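Local coordinates for protein argininosuccinate lyase (Chelativorans sp., PDB 6RXA) that is an EDDS lyase, a carbon-nitrogen lyase of the aspartase/fumarase superfamily, engineered here for making chiral precursors of dipeptide sweeteners, at residues S250-L255 / I336-A341; M290-S295 / T343-T348. The protein carries 2 engineered substitutions. All blocks are in the same frame, centred on the assembly; numbering follows the deposited sequence. Where two conformers were deposited one is given.

Contact 1 (S250-L255 / I336-A341)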
loop_
_atom_site.group_PDB
_atom_site.type_symbol
_atom_site.label_atom_id
_atom_site.label_comp_id
_atom_site.label_asym_id
_atom_site.label_seq_id
_atom_site.Cartn_x
_atom_site.Cartn_y
_atom_site.Cartn_z
ATOM N N SER A 250 -7.421 8.465 -9.011
ATOM C CA SER A 250 -6.364 9.423 -8.705
ATOM C C SER A 250 -6.460 10.637 -9.623
ATOM O O SER A 250 -6.195 11.765 -9.186
ATOM C CB SER A 250 -4.966 8.789 -8.753
ATOM O OG SER A 250 -4.476 8.686 -10.079
ATOM N N GLY A 251 -6.878 10.442 -10.877
ATOM C CA GLY A 251 -7.054 11.584 -11.756
ATOM C C GLY A 251 -8.259 12.406 -11.372
ATOM O O GLY A 251 -8.268 13.630 -11.545
ATOM N N LEU A 252 -9.290 11.740 -10.849
ATOM C CA LEU A 252 -10.467 12.420 -10.321
ATOM C C LEU A 252 -10.123 13.218 -9.070
ATOM O O LEU A 252 -10.557 14.369 -8.931
ATOM C CB LEU A 252 -11.567 11.373 -10.098
ATOM C CG LEU A 252 -12.896 11.910 -9.579
ATOM C CD1 LEU A 252 -14.075 11.071 -10.041
ATOM C CD2 LEU A 252 -12.887 11.990 -8.072
ATOM N N SER A 253 -9.301 12.660 -8.177
ATOM C CA SER A 253 -8.799 13.428 -7.042
ATOM C C SER A 253 -8.042 14.673 -7.498
ATOM O O SER A 253 -8.192 15.752 -6.912
ATOM C CB SER A 253 -7.904 12.543 -6.173
ATOM O OG SER A 253 -7.278 13.324 -5.174
ATOM N N ARG A 254 -7.220 14.542 -8.533
ATOM C CA ARG A 254 -6.432 15.675 -8.999
ATOM C C ARG A 254 -7.316 16.787 -9.547
ATOM O O ARG A 254 -7.064 17.972 -9.290
ATOM C CB ARG A 254 -5.425 15.189 -10.045
ATOM C CG ARG A 254 -4.325 14.349 -9.418
ATOM C CD ARG A 254 -3.470 13.608 -10.438
ATOM N NE ARG A 254 -2.533 14.500 -11.083
ATOM C CZ ARG A 254 -1.814 14.166 -12.146
ATOM N NH1 ARG A 254 -1.977 12.948 -12.695
ATOM N NH2 ARG A 254 -0.933 15.048 -12.637
ATOM N N LEU A 255 -8.367 16.432 -10.288
ATOM C CA LEU A 255 -9.304 17.449 -10.751
ATOM C C LEU A 255 -10.051 18.073 -9.582
ATOM O O LEU A 255 -10.237 19.292 -9.542
ATOM C CB LEU A 255 -10.304 16.857 -11.740
ATOM C CG LEU A 255 -11.360 17.844 -12.229
ATOM C CD1 LEU A 255 -10.733 19.024 -12.961
ATOM C CD2 LEU A 255 -12.370 17.146 -13.138
ATOM N N ILE A 336 -18.458 5.022 -8.002
ATOM C CA ILE A 336 -19.565 5.517 -8.811
ATOM C C ILE A 336 -20.101 6.817 -8.229
ATOM O O ILE A 336 -20.383 7.772 -8.960
ATOM C CB ILE A 336 -20.661 4.438 -8.945
ATOM C CG1 ILE A 336 -20.136 3.198 -9.688
ATOM C CG2 ILE A 336 -21.873 5.036 -9.645
ATOM C CD1 ILE A 336 -19.804 3.404 -11.147
ATOM N N ALA A 337 -20.236 6.883 -6.906
ATOM C CA ALA A 337 -20.713 8.099 -6.259
ATOM C C ALA A 337 -19.781 9.271 -6.539
ATOM O O ALA A 337 -20.239 10.370 -6.867
ATOM C CB ALA A 337 -20.858 7.857 -4.759
ATOM N N ALA A 338 -18.470 9.051 -6.415
ATOM C CA ALA A 338 -17.517 10.121 -6.678
ATOM C C ALA A 338 -17.541 10.526 -8.140
ATOM O O ALA A 338 -17.437 11.721 -8.458
ATOM C CB ALA A 338 -16.117 9.669 -6.281
ATOM N N THR A 339 -17.652 9.555 -9.049
ATOM C CA THR A 339 -17.686 9.885 -10.473
ATOM C C THR A 339 -18.922 10.699 -10.820
ATOM O O THR A 339 -18.841 11.676 -11.568
ATOM C CB THR A 339 -17.623 8.607 -11.312
ATOM O OG1 THR A 339 -16.422 7.887 -11.001
ATOM C CG2 THR A 339 -17.619 8.934 -12.786
ATOM N N HIS A 340 -20.085 10.294 -10.301
ATOM C CA HIS A 340 -21.305 11.059 -10.509
ATOM C C HIS A 340 -21.197 12.450 -9.903
ATOM O O HIS A 340 -21.570 13.445 -10.532
ATOM C CB HIS A 340 -22.480 10.307 -9.894
ATOM C CG HIS A 340 -22.903 9.106 -10.673
ATOM N ND1 HIS A 340 -23.728 8.134 -10.145
ATOM C CD2 HIS A 340 -22.644 8.726 -11.946
ATOM C CE1 HIS A 340 -23.957 7.209 -11.060
ATOM N NE2 HIS A 340 -23.311 7.545 -12.163
ATOM N N ALA A 341 -20.656 12.549 -8.686
ATOM C CA ALA A 341 -20.513 13.856 -8.052
ATOM C C ALA A 341 -19.640 14.778 -8.897
ATOM O O ALA A 341 -19.976 15.946 -9.115
ATOM C CB ALA A 341 -19.929 13.695 -6.646
#

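Contact 2 (M290-S295 / T343-T348). Engineered in segment 290-295: Met290 (natural residue Asp).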
loop_
_atom_site.group_PDB
_atom_site.type_symbol
_atom_site.label_atom_id
_atom_site.label_comp_id
_atom_site.label_asym_id
_atom_site.label_seq_id
_atom_site.Cartn_x
_atom_site.Cartn_y
_atom_site.Cartn_z
ATOM N N MET A 290 -17.524 20.198 0.067
ATOM C CA MET A 290 -17.720 18.861 0.604
ATOM C C MET A 290 -17.808 17.814 -0.498
ATOM O O MET A 290 -17.351 16.678 -0.305
ATOM C CB MET A 290 -18.984 18.875 1.460
ATOM C CG MET A 290 -19.226 17.610 2.219
ATOM S SD MET A 290 -17.911 17.197 3.380
ATOM C CE MET A 290 -18.893 16.611 4.770
ATOM N N SER A 291 -18.374 18.168 -1.654
ATOM C CA SER A 291 -18.424 17.243 -2.776
ATOM C C SER A 291 -17.021 16.873 -3.220
ATOM O O SER A 291 -16.731 15.703 -3.504
ATOM C CB SER A 291 -19.198 17.873 -3.933
ATOM O OG SER A 291 -18.673 19.147 -4.287
ATOM N N LEU A 292 -16.133 17.868 -3.288
ATOM C CA LEU A 292 -14.761 17.617 -3.718
ATOM C C LEU A 292 -14.008 16.774 -2.700
ATOM O O LEU A 292 -13.302 15.827 -3.071
ATOM C CB LEU A 292 -14.056 18.958 -3.933
ATOM C CG LEU A 292 -14.711 19.966 -4.881
ATOM C CD1 LEU A 292 -13.883 21.252 -4.989
ATOM C CD2 LEU A 292 -14.977 19.346 -6.243
ATOM N N GLU A 293 -14.144 17.097 -1.412
ATOM C CA GLU A 293 -13.364 16.384 -0.407
ATOM C C GLU A 293 -13.827 14.945 -0.254
ATOM O O GLU A 293 -12.997 14.040 -0.103
ATOM C CB GLU A 293 -13.368 17.137 0.919
ATOM C CG GLU A 293 -12.529 18.421 0.822
ATOM C CD GLU A 293 -12.047 18.941 2.148
ATOM O OE1 GLU A 293 -11.073 19.738 2.136
ATOM O OE2 GLU A 293 -12.663 18.603 3.189
ATOM N N ARG A 294 -15.140 14.701 -0.285
ATOM C CA ARG A 294 -15.600 13.317 -0.204
ATOM C C ARG A 294 -15.276 12.539 -1.476
ATOM O O ARG A 294 -15.120 11.315 -1.425
ATOM C CB ARG A 294 -17.093 13.265 0.111
ATOM C CG ARG A 294 -17.388 13.620 1.559
ATOM C CD ARG A 294 -18.871 13.700 1.804
ATOM N NE ARG A 294 -19.193 13.821 3.224
ATOM C CZ ARG A 294 -19.349 12.788 4.049
ATOM N NH1 ARG A 294 -19.198 11.543 3.614
ATOM N NH2 ARG A 294 -19.652 13.007 5.320
ATOM N N SER A 295 -15.171 13.215 -2.623
ATOM C CA SER A 295 -14.718 12.527 -3.828
ATOM C C SER A 295 -13.255 12.109 -3.697
ATOM O O SER A 295 -12.889 10.976 -4.040
ATOM C CB SER A 295 -14.949 13.415 -5.059
ATOM O OG SER A 295 -16.346 13.574 -5.319
ATOM N N THR A 343 -19.000 14.551 -12.085
ATOM C CA THR A 343 -19.734 14.861 -13.311
ATOM C C THR A 343 -20.607 16.090 -13.101
ATOM O O THR A 343 -20.587 17.028 -13.907
ATOM C CB THR A 343 -20.590 13.652 -13.716
ATOM O OG1 THR A 343 -19.743 12.518 -13.973
ATOM C CG2 THR A 343 -21.442 13.933 -14.969
ATOM N N GLY A 344 -21.352 16.118 -11.989
ATOM C CA GLY A 344 -22.201 17.263 -11.699
ATOM C C GLY A 344 -21.419 18.512 -11.328
ATOM O O GLY A 344 -21.794 19.622 -11.709
ATOM N N VAL A 345 -20.322 18.349 -10.579
ATOM C CA VAL A 345 -19.452 19.484 -10.268
ATOM C C VAL A 345 -18.993 20.170 -11.547
ATOM O O VAL A 345 -19.019 21.404 -11.665
ATOM C CB VAL A 345 -18.252 19.028 -9.418
ATOM C CG1 VAL A 345 -17.164 20.104 -9.438
ATOM C CG2 VAL A 345 -18.679 18.742 -8.003
ATOM N N VAL A 346 -18.503 19.377 -12.505
ATOM C CA VAL A 346 -17.979 19.942 -13.745
ATOM C C VAL A 346 -19.097 20.598 -14.540
ATOM O O VAL A 346 -18.981 21.745 -14.990
ATOM C CB VAL A 346 -17.242 18.862 -14.564
ATOM C CG1 VAL A 346 -16.996 19.353 -15.984
ATOM C CG2 VAL A 346 -15.945 18.448 -13.872
ATOM N N ARG A 347 -20.223 19.900 -14.691
ATOM C CA ARG A 347 -21.326 20.457 -15.459
ATOM C C ARG A 347 -21.753 21.813 -14.913
ATOM O O ARG A 347 -22.020 22.752 -15.683
ATOM C CB ARG A 347 -22.499 19.479 -15.447
ATOM C CG ARG A 347 -23.735 20.037 -16.146
ATOM C CD ARG A 347 -24.892 19.043 -16.128
ATOM N NE ARG A 347 -25.402 18.795 -14.782
ATOM C CZ ARG A 347 -25.199 17.680 -14.086
ATOM N NH1 ARG A 347 -24.486 16.674 -14.580
ATOM N NH2 ARG A 347 -25.724 17.574 -12.874
ATOM N N THR A 348 -21.825 21.935 -13.590
ATOM C CA THR A 348 -22.425 23.108 -12.975
ATOM C C THR A 348 -21.414 24.126 -12.467
ATOM O O THR A 348 -21.830 25.132 -11.879
ATOM C CB THR A 348 -23.350 22.698 -11.817
ATOM O OG1 THR A 348 -22.615 22.050 -10.774
ATOM C CG2 THR A 348 -24.424 21.756 -12.309
#

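Contact 1 (S250-L255 / I336-A341)
Leu252 reaches from helix 236-262 to the backbone of helix 329-348 and carries its segment's whole share of the contact. One methyl does most of the touching: CD1 of Leu252 lies 3.8 Å from both the carbonyl O of Ala338 and the CA of Thr339, resting against main chain more than side chain. The other methyl is looser, with CD2 of Leu252 4.4 Å from CB of Ala338. The anti chi1 of Leu252 (-178°) carries CG out toward helix 329-348; a chi2 of 150° then splays its two methyls across the Ala338-Thr339 step. OG1 of Thr339, on the backbone N side (chi1 -59°), comes 4.1 Å from CD1 of Leu252 but is hydrogen-bonded to O of Leu335, one helical turn back. The two segments run in the same general sense, with the CA atoms of Leu252 and Thr339 7.7 Å apart, as helix-helix packing within the helical core of an aspartase/fumarase-type subunit. Tyr138, Ser295 and Met342 also pack on Leu252. Only 101 Å² is buried, all of it on buried residues. The chemistry is plain van der Waals packing, with the threonine hydroxyl's polar need met within its own helix.

Contact 2 (M290-S295 / T343-T348)
Val345 of helix 329-348 sets its branched side chain against the first turn of helix 290-301, where Ser291 and Leu292 receive it. Its two methyls divide the work. CG2 of Val345 packs 3.7 Å from OG of Ser291, while CG1 of Val345 meets CD2 of Leu292 at 3.9 Å. A chi1 of 164° sets CG1 anti to the backbone N of Val345 and CG2 beside it, spreading the fork over both residues. CD2 of Leu292 also lies 4.1 Å from CG2 of Val345, so this leucine methyl touches both arms; the two side chains cross obliquely. OG of Ser291 meets Val345 by van der Waals contact alone; its hydrogen-bond partner is O of Phe276. Ile259, Leu272 and Phe276 add to the cover of Val345.

Away from this packed part the segments, two helices of the subunit's helical core running in roughly opposite senses, separate. OG of Ser295 stays 6.3 Å from CG2 of Val345, the nearest approach of that side chain. It instead folds back to donate to O of Ser291 at 2.8 Å, tilted 27° from the carbonyl plane, while the backbone N of Ser295 reaches the same oxygen from the other face. Thr348 OG1 grips O of Gly344 in the same way, at 2.7 Å. On the outer sides, exposed Arg347 forms a salt bridge with Glu21, and Glu293 bonds Gln260 and the backbone N of Ala322 of the third subunit. Arg294 makes a cation-pi contact with Tyr26; both bind fumarate in another structure of this protein, though this chain holds none. The 95 Å² buried here thus rests on one valine fork, and each hydroxyl near the joint is engaged with a backbone carbonyl, so polar side chains sit in this packing without bonding across it.

In the fold
Both contacts use helix 329-348, contact 1 on its middle and contact 2 on its C-terminal part, and their centres lie 8 Å apart. Contact 1 joins it to helix 236-262 nearer the chain centre (about 7 Å, centre to centre, against 14 Å for contact 2); contact 2 joins it to helix 290-301. The touching residues are buried in both, but contact 2 has an exposed arginine and a ligand-binding one within its segments. Ser295 bridges them: its CB lies 3.9 Å from CD2 of Leu252, and its OG 3.8 Å from CB of Ala341. Contact 1 sets one leucine methyl against main chain and the other, more loosely, against an alanine methyl; contact 2 adds a serine hydroxyl to methyl-methyl packing.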